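Local coordinates for Aac(6')-Ih protein (Acinetobacter baumannii, PDB 4E8O) that probably transfers the acetyl group of acetyl coenzyme A to the 6'-amino group of aminoglycoside antibiotics, as a resistance enzyme of the GNAT superfamily, at residues B[24-29]-B[64-69]; B[34-39]-B[52-57]; B[75-80]-B[102-107]. All coordinates share one frame; numbering follows the deposited sequence.

How the contacts relate
All three contacts lie in the buried part of the GNAT fold, though their chemistry differs. Contacts 1 and 3 are antiparallel strand pairings in one sheet: 64-69 and 75-80 are neighbours there, joined by backbone bonds such as Leu66 N to Leu79 O, and the strands carrying the four segments are consecutive from the outermost, 23-26, inward. Contact 2 packs two helices mainly through side chains, with no backbone hydrogen bond between them, and lies in the chain between the two strands of contact 1. Its Trp35 and Arg39 reach Glu80 of 75-80, while Asp34 meets Tyr69 of 64-69. Backbone bonds and aliphatic packing dominate the sheet; a thioether, an indole and a salt bridge join the helices.

Contact 1. Residues B[24-29]-B[64-69]; sequences IMPISE and LQLLAY
Met25 and Leu67 form a hydrogen-bonded antiparallel pair, Met25 N donating to Leu67 O and Leu67 N to Met25 O, each over 2.9 Å. A third bond, from Ile27 N to Gln65 O (3.0 Å), continues the ladder past the end of the strand, its donor tilted 27° from the carbonyl plane. Ile27 lays CG1 and CD1 across the side chain of Leu67, both 3.7 Å from Leu67 CG. The sulfur of Met25 approaches the Tyr69 ring obliquely, Met25 SD lying 3.9 Å from Tyr69 CE2, a Met-aromatic contact; a chi1 of 70° brings CG and SD beside CE2, the two side chains crossing at about a right angle. This pairing adds the outermost strand, 23-26, to the mixed GNAT sheet. On the other face Ile24 CG2 meets Leu66 CD1 at 3.9 Å, and helix 113-127 covers them through Ile113, Leu117 and Gln120. Pro26 forms a non-hydrogen-bonded pair with Leu66, whose CD2 packs against Pro26 CA. Farther out, a water donates to Ile27 O and accepts from Gln65 NE2, linking the two segments. Helix 32-42 backs the Leu67 side: Trp35 packs on Ile27, Leu38 on Leu67, and Asp34 is hydrogen-bonded to Tyr69 OH.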
loop_
_atom_site.group_PDB
_atom_site.type_symbol
_atom_site.label_atom_id
_atom_site.label_comp_id
_atom_site.label_asym_id
_atom_site.label_seq_id
_atom_site.Cartn_x
_atom_site.Cartn_y
_atom_site.Cartn_z
ATOM N N ILE B 24 -11.843 -22.981 -13.472
ATOM C CA ILE B 24 -11.807 -21.628 -12.908
ATOM C C ILE B 24 -12.863 -20.712 -13.529
ATOM O O ILE B 24 -13.016 -20.676 -14.753
ATOM C CB ILE B 24 -10.422 -20.982 -13.126
ATOM C CG1 ILE B 24 -9.323 -21.866 -12.533
ATOM C CG2 ILE B 24 -10.369 -19.597 -12.511
ATOM C CD1 ILE B 24 -7.920 -21.350 -12.787
ATOM N N MET B 25 -13.585 -19.971 -12.690
ATOM C CA MET B 25 -14.576 -19.017 -13.181
ATOM C C MET B 25 -14.670 -17.778 -12.301
ATOM O O MET B 25 -14.493 -17.858 -11.085
ATOM C CB MET B 25 -15.955 -19.673 -13.286
ATOM C CG MET B 25 -16.596 -20.003 -11.942
ATOM S SD MET B 25 -18.178 -20.846 -12.130
ATOM C CE MET B 25 -17.682 -22.189 -13.195
ATOM N N PRO B 26 -14.946 -16.619 -12.919
ATOM C CA PRO B 26 -15.264 -15.426 -12.125
ATOM C C PRO B 26 -16.571 -15.632 -11.355
ATOM O O PRO B 26 -17.496 -16.251 -11.883
ATOM C CB PRO B 26 -15.405 -14.320 -13.182
ATOM C CG PRO B 26 -15.572 -15.030 -14.496
ATOM C CD PRO B 26 -14.848 -16.330 -14.361
ATOM N N ILE B 27 -16.629 -15.129 -10.123
ATOM C CA ILE B 27 -17.739 -15.400 -9.206
ATOM C C ILE B 27 -18.979 -14.542 -9.495
ATOM O O ILE B 27 -18.873 -13.328 -9.688
ATOM C CB ILE B 27 -17.295 -15.192 -7.727
ATOM C CG1 ILE B 27 -15.991 -15.947 -7.446
ATOM C CG2 ILE B 27 -18.397 -15.615 -6.755
ATOM C CD1 ILE B 27 -15.382 -15.667 -6.073
ATOM N N SER B 28 -20.150 -15.181 -9.510
ATOM C CA SER B 28 -21.425 -14.485 -9.701
ATOM C C SER B 28 -22.225 -14.457 -8.404
ATOM O O SER B 28 -21.880 -15.151 -7.451
ATOM C CB SER B 28 -22.246 -15.162 -10.799
ATOM O OG SER B 28 -22.554 -16.505 -10.465
ATOM N N GLU B 29 -23.293 -13.663 -8.366
ATOM C CA GLU B 29 -24.133 -13.565 -7.171
ATOM C C GLU B 29 -24.717 -14.924 -6.791
ATOM O O GLU B 29 -24.994 -15.192 -5.621
ATOM C CB GLU B 29 -25.259 -12.552 -7.393
ATOM C CG GLU B 29 -26.193 -12.377 -6.203
ATOM C CD GLU B 29 -27.400 -11.528 -6.534
ATOM O OE1 GLU B 29 -27.368 -10.832 -7.573
ATOM O OE2 GLU B 29 -28.381 -11.558 -5.760
ATOM N N LEU B 64 -11.177 -8.483 -9.296
ATOM C CA LEU B 64 -11.401 -9.805 -9.870
ATOM C C LEU B 64 -11.511 -10.823 -8.745
ATOM O O LEU B 64 -10.691 -10.829 -7.818
ATOM C CB LEU B 64 -10.264 -10.198 -10.822
ATOM C CG LEU B 64 -10.510 -11.478 -11.633
ATOM C CD1 LEU B 64 -11.533 -11.236 -12.736
ATOM C CD2 LEU B 64 -9.224 -12.040 -12.221
ATOM N N GLN B 65 -12.526 -11.676 -8.820
ATOM C CA GLN B 65 -12.685 -12.736 -7.834
ATOM C C GLN B 65 -13.042 -14.036 -8.537
ATOM O O GLN B 65 -13.969 -14.079 -9.353
ATOM C CB GLN B 65 -13.740 -12.352 -6.787
ATOM C CG GLN B 65 -14.989 -11.686 -7.358
ATOM C CD GLN B 65 -14.842 -10.184 -7.520
ATOM O OE1 GLN B 65 -14.186 -9.518 -6.713
ATOM N NE2 GLN B 65 -15.454 -9.640 -8.567
ATOM N N LEU B 66 -12.295 -15.094 -8.239
ATOM C CA LEU B 66 -12.473 -16.357 -8.950
ATOM C C LEU B 66 -12.737 -17.514 -7.991
ATOM O O LEU B 66 -12.365 -17.454 -6.815
ATOM C CB LEU B 66 -11.236 -16.668 -9.800
ATOM C CG LEU B 66 -10.689 -15.561 -10.700
ATOM C CD1 LEU B 66 -9.413 -16.012 -11.382
ATOM C CD2 LEU B 66 -11.705 -15.150 -11.746
ATOM N N LEU B 67 -13.399 -18.550 -8.501
ATOM C CA LEU B 67 -13.547 -19.817 -7.797
ATOM C C LEU B 67 -13.082 -20.941 -8.713
ATOM O O LEU B 67 -13.228 -20.858 -9.936
ATOM C CB LEU B 67 -15.008 -20.057 -7.399
ATOM C CG LEU B 67 -15.532 -19.411 -6.116
ATOM C CD1 LEU B 67 -17.052 -19.383 -6.098
ATOM C CD2 LEU B 67 -15.011 -20.148 -4.899
ATOM N N ALA B 68 -12.505 -21.981 -8.124
ATOM C CA ALA B 68 -12.195 -23.198 -8.865
ATOM C C ALA B 68 -13.119 -24.308 -8.380
ATOM O O ALA B 68 -13.241 -24.533 -7.174
ATOM C CB ALA B 68 -10.738 -23.590 -8.676
ATOM N N TYR B 69 -13.776 -24.987 -9.316
ATOM C CA TYR B 69 -14.719 -26.045 -8.972
ATOM C C TYR B 69 -14.234 -27.409 -9.455
ATOM O O TYR B 69 -13.406 -27.501 -10.365
ATOM C CB TYR B 69 -16.094 -25.759 -9.584
ATOM C CG TYR B 69 -16.897 -24.673 -8.897
ATOM C CD1 TYR B 69 -17.851 -24.991 -7.937
ATOM C CD2 TYR B 69 -16.720 -23.338 -9.225
ATOM C CE1 TYR B 69 -18.596 -24.008 -7.319
ATOM C CE2 TYR B 69 -17.462 -22.347 -8.612
ATOM C CZ TYR B 69 -18.395 -22.690 -7.659
ATOM O OH TYR B 69 -19.135 -21.709 -7.044
HETATM O O HOH W 1 -17.034 -11.671 -10.393
#

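Contact 2. Residues B[34-39]-B[52-57]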
loop_
_atom_site.group_PDB
_atom_site.type_symbol
_atom_site.label_atom_id
_atom_site.label_comp_id
_atom_site.label_asym_id
_atom_site.label_seq_id
_atom_site.Cartn_x
_atom_site.Cartn_y
_atom_site.Cartn_z
ATOM N N ASP B 34 -20.671 -20.395 -1.906
ATOM C CA ASP B 34 -19.413 -21.104 -2.152
ATOM C C ASP B 34 -18.213 -20.196 -1.895
ATOM O O ASP B 34 -17.171 -20.645 -1.412
ATOM C CB ASP B 34 -19.352 -21.619 -3.590
ATOM C CG ASP B 34 -20.374 -22.698 -3.872
ATOM O OD1 ASP B 34 -20.740 -23.448 -2.936
ATOM O OD2 ASP B 34 -20.805 -22.798 -5.040
ATOM N N TRP B 35 -18.367 -18.919 -2.239
ATOM C CA TRP B 35 -17.317 -17.922 -2.060
ATOM C C TRP B 35 -17.114 -17.643 -0.578
ATOM O O TRP B 35 -15.979 -17.581 -0.102
ATOM C CB TRP B 35 -17.694 -16.632 -2.798
ATOM C CG TRP B 35 -16.629 -15.559 -2.789
ATOM C CD1 TRP B 35 -15.331 -15.685 -2.378
ATOM C CD2 TRP B 35 -16.787 -14.196 -3.208
ATOM N NE1 TRP B 35 -14.676 -14.484 -2.517
ATOM C CE2 TRP B 35 -15.547 -13.556 -3.025
ATOM C CE3 TRP B 35 -17.856 -13.459 -3.726
ATOM C CZ2 TRP B 35 -15.347 -12.209 -3.338
ATOM C CZ3 TRP B 35 -17.659 -12.128 -4.037
ATOM C CH2 TRP B 35 -16.414 -11.514 -3.842
ATOM N N LEU B 36 -18.220 -17.488 0.147
ATOM C CA LEU B 36 -18.186 -17.207 1.584
ATOM C C LEU B 36 -17.535 -18.339 2.371
ATOM O O LEU B 36 -16.708 -18.096 3.253
ATOM C CB LEU B 36 -19.605 -16.962 2.108
ATOM C CG LEU B 36 -19.766 -16.755 3.616
ATOM C CD1 LEU B 36 -19.059 -15.491 4.040
ATOM C CD2 LEU B 36 -21.231 -16.701 4.024
ATOM N N ALA B 37 -17.912 -19.572 2.045
ATOM C CA ALA B 37 -17.404 -20.752 2.737
ATOM C C ALA B 37 -15.878 -20.861 2.703
ATOM O O ALA B 37 -15.264 -21.273 3.687
ATOM C CB ALA B 37 -18.044 -22.013 2.166
ATOM N N LEU B 38 -15.277 -20.506 1.571
ATOM C CA LEU B 38 -13.823 -20.508 1.442
ATOM C C LEU B 38 -13.212 -19.230 2.007
ATOM O O LEU B 38 -12.147 -19.266 2.625
ATOM C CB LEU B 38 -13.410 -20.684 -0.022
ATOM C CG LEU B 38 -13.765 -22.027 -0.655
ATOM C CD1 LEU B 38 -13.309 -22.080 -2.098
ATOM C CD2 LEU B 38 -13.130 -23.148 0.135
ATOM N N ARG B 39 -13.895 -18.108 1.791
ATOM C CA ARG B 39 -13.426 -16.808 2.260
ATOM C C ARG B 39 -13.305 -16.771 3.777
ATOM O O ARG B 39 -12.410 -16.117 4.314
ATOM C CB ARG B 39 -14.383 -15.702 1.796
ATOM C CG ARG B 39 -13.745 -14.334 1.653
ATOM C CD ARG B 39 -14.712 -13.345 1.016
ATOM N NE ARG B 39 -14.025 -12.165 0.500
ATOM C CZ ARG B 39 -14.059 -10.966 1.070
ATOM N NH1 ARG B 39 -14.755 -10.771 2.182
ATOM N NH2 ARG B 39 -13.395 -9.954 0.524
ATOM N N GLN B 52 -21.261 -8.081 2.840
ATOM C CA GLN B 52 -21.341 -6.670 2.487
ATOM C C GLN B 52 -20.205 -6.337 1.524
ATOM O O GLN B 52 -20.400 -5.624 0.542
ATOM C CB GLN B 52 -21.251 -5.807 3.750
ATOM C CG GLN B 52 -22.221 -4.631 3.801
ATOM C CD GLN B 52 -22.300 -4.005 5.186
ATOM O OE1 GLN B 52 -22.026 -4.659 6.192
ATOM N NE2 GLN B 52 -22.674 -2.732 5.240
ATOM N N GLU B 53 -19.026 -6.882 1.795
ATOM C CA GLU B 53 -17.862 -6.637 0.953
ATOM C C GLU B 53 -17.968 -7.395 -0.369
ATOM O O GLU B 53 -17.697 -6.835 -1.429
ATOM C CB GLU B 53 -16.581 -7.033 1.692
ATOM C CG GLU B 53 -15.299 -6.549 1.024
ATOM C CD GLU B 53 -14.058 -6.939 1.803
ATOM O OE1 GLU B 53 -14.195 -7.650 2.821
ATOM O OE2 GLU B 53 -12.946 -6.533 1.400
ATOM N N MET B 54 -18.365 -8.665 -0.297
ATOM C CA MET B 54 -18.509 -9.510 -1.482
ATOM C C MET B 54 -19.472 -8.918 -2.515
ATOM O O MET B 54 -19.208 -8.980 -3.718
ATOM C CB MET B 54 -18.958 -10.923 -1.079
ATOM C CG MET B 54 -17.872 -11.748 -0.396
ATOM S SD MET B 54 -18.520 -12.946 0.786
ATOM C CE MET B 54 -19.463 -14.017 -0.299
ATOM N N ARG B 55 -20.579 -8.338 -2.053
ATOM C CA ARG B 55 -21.575 -7.773 -2.966
ATOM C C ARG B 55 -21.082 -6.518 -3.684
ATOM O O ARG B 55 -21.494 -6.247 -4.809
ATOM C CB ARG B 55 -22.899 -7.493 -2.240
ATOM C CG ARG B 55 -23.608 -8.749 -1.764
ATOM C CD ARG B 55 -25.098 -8.523 -1.538
ATOM N NE ARG B 55 -25.815 -9.787 -1.399
ATOM C CZ ARG B 55 -26.361 -10.453 -2.412
ATOM N NH1 ARG B 55 -26.281 -9.975 -3.647
ATOM N NH2 ARG B 55 -26.985 -11.600 -2.192
ATOM N N GLN B 56 -20.204 -5.757 -3.033
ATOM C CA GLN B 56 -19.596 -4.579 -3.653
ATOM C C GLN B 56 -18.582 -4.991 -4.715
ATOM O O GLN B 56 -18.627 -4.512 -5.847
ATOM C CB GLN B 56 -18.876 -3.730 -2.600
ATOM C CG GLN B 56 -19.761 -3.133 -1.511
ATOM C CD GLN B 56 -18.948 -2.338 -0.500
ATOM O OE1 GLN B 56 -17.762 -2.071 -0.717
ATOM N NE2 GLN B 56 -19.578 -1.959 0.608
ATOM N N LEU B 57 -17.666 -5.877 -4.324
ATOM C CA LEU B 57 -16.573 -6.338 -5.181
ATOM C C LEU B 57 -17.026 -6.814 -6.564
ATOM O O LEU B 57 -16.379 -6.512 -7.568
ATOM C CB LEU B 57 -15.780 -7.456 -4.482
ATOM C CG LEU B 57 -15.026 -7.119 -3.192
ATOM C CD1 LEU B 57 -14.335 -8.345 -2.618
ATOM C CD2 LEU B 57 -14.011 -6.027 -3.438
#
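Met54 packs its side chain over one face of the Trp35 indole. Met54 CG stands 3.5 Å from the centroid of the six-membered ring of Trp35 and only 6° off its normal, a CH-pi contact, while Met54 SD lies over the same ring at 4.7 Å from its centroid as a Met-aromatic partner. A bend at chi3 (64°) carries the methyl on to helix 32-42, where Met54 CE rests 3.8 Å from Leu36 CB. Leu57 takes the ring from another direction: Leu57 CD1 lies at the edge, near the plane, 4.0 Å from Trp35 CH2.

The polar part is a salt bridge from Arg39 NH1 to Glu53 OE1, 3.2 Å long. Glu53 OE1 lies in the guanidinium plane, yet Arg39 NH1 approaches it from above the carboxylate plane, the two planes standing 88° apart. Arg39 reaches across with an extended chain whose CD runs alongside Met54 CG and SD, both at 3.8 Å. With their segment axes 11.4 Å apart, helices 32-42 and 47-57 of the GNAT fold meet through these long side chains.

Glu80 of strand 75-84 binds both Arg39 NE and Trp35 NE1, and His50 ND1 bonds Arg39 NH1. The guanidinium thus lies between two carboxylates, an arrangement that probably favours its positive charge and restrains its rotation.

Contact 3. Residues B[75-80]-B[102-107]; sequences AIAMLE and IFVLPE
Ile76 O accepts a nearly straight hydrogen bond from Leu105 N (3.0 Å, 176° at the hydrogen), a bond just beyond the end of strand 96-104, in the antiparallel beta hairpin it forms with strand 75-84 in the middle of the GNAT sheet. Beside that bond Ile76 CG2 meets Leu105 CD1 at 3.9 Å; a chi1 of 53° sets CG2 beside the backbone N, and it is this branch that touches the leucine.

Ala77 follows as a non-hydrogen-bonded pair with Val104. The CA atoms of Ala77 and Val104 are 4.2 Å apart, the close spacing of such a pair, and the Ala77 methyl touches Val104 CG2. Helix 113-127 covers this face, Leu117 packing on Ala77 and Ile113 on Val104.

Met78 and Phe103 then exchange two backbone bonds, Met78 N to Phe103 O and Phe103 N to Met78 O, each over 2.9 Å. Their side chains lie on the opposite face, toward helix 32-42: Leu42 packs on Met78, and Leu38 and Leu41 on Phe103. Met78 CG meets Phe103 CB at 4.1 Å, at the base of the aromatic side chain rather than on its ring.

Leu79 returns to the Ala77 face, paired with Ile102 and packed against Leu117 and Val121. Here the methyl ends meet, Leu79 CD1 lying 4.4 Å from Ile102 CD1.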
loop_
_atom_site.group_PDB
_atom_site.type_symbol
_atom_site.label_atom_id
_atom_site.label_comp_id
_atom_site.label_asym_id
_atom_site.label_seq_id
_atom_site.Cartn_x
_atom_site.Cartn_y
_atom_site.Cartn_z
ATOM N N ALA B 75 -16.562 -26.194 -4.607
ATOM C CA ALA B 75 -15.631 -25.075 -4.657
ATOM C C ALA B 75 -14.436 -25.398 -3.770
ATOM O O ALA B 75 -14.585 -25.554 -2.554
ATOM C CB ALA B 75 -16.304 -23.796 -4.199
ATOM N N ILE B 76 -13.256 -25.505 -4.378
ATOM C CA ILE B 76 -12.067 -25.946 -3.651
ATOM C C ILE B 76 -10.967 -24.890 -3.556
ATOM O O ILE B 76 -9.969 -25.096 -2.864
ATOM C CB ILE B 76 -11.499 -27.286 -4.213
ATOM C CG1 ILE B 76 -11.263 -27.212 -5.728
ATOM C CG2 ILE B 76 -12.430 -28.441 -3.882
ATOM C CD1 ILE B 76 -9.913 -26.628 -6.136
ATOM N N ALA B 77 -11.150 -23.768 -4.251
ATOM C CA ALA B 77 -10.174 -22.679 -4.230
ATOM C C ALA B 77 -10.798 -21.346 -4.628
ATOM O O ALA B 77 -11.787 -21.313 -5.364
ATOM C CB ALA B 77 -8.996 -22.998 -5.140
ATOM N N MET B 78 -10.212 -20.251 -4.146
ATOM C CA MET B 78 -10.664 -18.904 -4.495
ATOM C C MET B 78 -9.481 -17.955 -4.602
ATOM O O MET B 78 -8.441 -18.182 -3.984
ATOM C CB MET B 78 -11.631 -18.362 -3.440
ATOM C CG MET B 78 -11.061 -18.356 -2.031
ATOM S SD MET B 78 -11.748 -17.061 -0.973
ATOM C CE MET B 78 -10.673 -15.691 -1.392
ATOM N N LEU B 79 -9.653 -16.890 -5.381
ATOM C CA LEU B 79 -8.656 -15.834 -5.493
ATOM C C LEU B 79 -9.371 -14.492 -5.583
ATOM O O LEU B 79 -10.446 -14.388 -6.185
ATOM C CB LEU B 79 -7.788 -16.042 -6.739
ATOM C CG LEU B 79 -6.736 -14.973 -7.066
ATOM C CD1 LEU B 79 -5.546 -15.594 -7.767
ATOM C CD2 LEU B 79 -7.320 -13.874 -7.936
ATOM N N GLU B 80 -8.773 -13.465 -4.992
ATOM C CA GLU B 80 -9.259 -12.106 -5.166
ATOM C C GLU B 80 -8.083 -11.225 -5.561
ATOM O O GLU B 80 -6.990 -11.360 -5.015
ATOM C CB GLU B 80 -9.934 -11.599 -3.880
ATOM C CG GLU B 80 -11.101 -12.476 -3.426
ATOM C CD GLU B 80 -11.827 -11.944 -2.201
ATOM O OE1 GLU B 80 -11.713 -10.734 -1.894
ATOM O OE2 GLU B 80 -12.527 -12.746 -1.542
ATOM N N ILE B 102 -5.604 -15.540 -1.789
ATOM C CA ILE B 102 -5.722 -16.802 -2.491
ATOM C C ILE B 102 -5.853 -17.905 -1.451
ATOM O O ILE B 102 -5.210 -17.858 -0.398
ATOM C CB ILE B 102 -4.514 -17.041 -3.423
ATOM C CG1 ILE B 102 -4.700 -18.326 -4.236
ATOM C CG2 ILE B 102 -3.208 -17.031 -2.631
ATOM C CD1 ILE B 102 -3.584 -18.592 -5.227
ATOM N N PHE B 103 -6.712 -18.878 -1.723
ATOM C CA PHE B 103 -6.871 -19.997 -0.812
ATOM C C PHE B 103 -7.223 -21.254 -1.577
ATOM O O PHE B 103 -8.179 -21.266 -2.346
ATOM C CB PHE B 103 -7.958 -19.715 0.224
ATOM C CG PHE B 103 -8.324 -20.914 1.045
ATOM C CD1 PHE B 103 -7.519 -21.321 2.097
ATOM C CD2 PHE B 103 -9.465 -21.645 0.755
ATOM C CE1 PHE B 103 -7.848 -22.436 2.851
ATOM C CE2 PHE B 103 -9.801 -22.754 1.500
ATOM C CZ PHE B 103 -8.993 -23.152 2.553
ATOM N N VAL B 104 -6.443 -22.305 -1.362
ATOM C CA VAL B 104 -6.724 -23.611 -1.936
ATOM C C VAL B 104 -6.832 -24.606 -0.791
ATOM O O VAL B 104 -6.021 -24.571 0.138
ATOM C CB VAL B 104 -5.598 -24.060 -2.886
ATOM C CG1 VAL B 104 -5.952 -25.383 -3.545
ATOM C CG2 VAL B 104 -5.329 -22.996 -3.941
ATOM N N LEU B 105 -7.843 -25.472 -0.837
ATOM C CA LEU B 105 -7.949 -26.564 0.130
ATOM C C LEU B 105 -6.709 -27.443 0.028
ATOM O O LEU B 105 -6.253 -27.735 -1.079
ATOM C CB LEU B 105 -9.213 -27.387 -0.119
ATOM C CG LEU B 105 -10.521 -26.680 0.234
ATOM C CD1 LEU B 105 -11.726 -27.513 -0.171
ATOM C CD2 LEU B 105 -10.552 -26.395 1.716
ATOM N N PRO B 106 -6.152 -27.858 1.182
ATOM C CA PRO B 106 -4.878 -28.587 1.250
ATOM C C PRO B 106 -4.794 -29.765 0.283
ATOM O O PRO B 106 -3.762 -29.934 -0.365
ATOM C CB PRO B 106 -4.848 -29.093 2.693
ATOM C CG PRO B 106 -5.633 -28.084 3.453
ATOM C CD PRO B 106 -6.743 -27.664 2.521
ATOM N N GLU B 107 -5.863 -30.552 0.182
ATOM C CA GLU B 107 -5.899 -31.712 -0.710
ATOM C C GLU B 107 -5.662 -31.356 -2.187
ATOM O O GLU B 107 -5.366 -32.235 -3.001
ATOM C CB GLU B 107 -7.234 -32.459 -0.559
ATOM C CG GLU B 107 -7.487 -33.075 0.825
ATOM C CD GLU B 107 -7.937 -32.059 1.869
ATOM O OE1 GLU B 107 -8.499 -31.009 1.489
ATOM O OE2 GLU B 107 -7.730 -32.314 3.077
#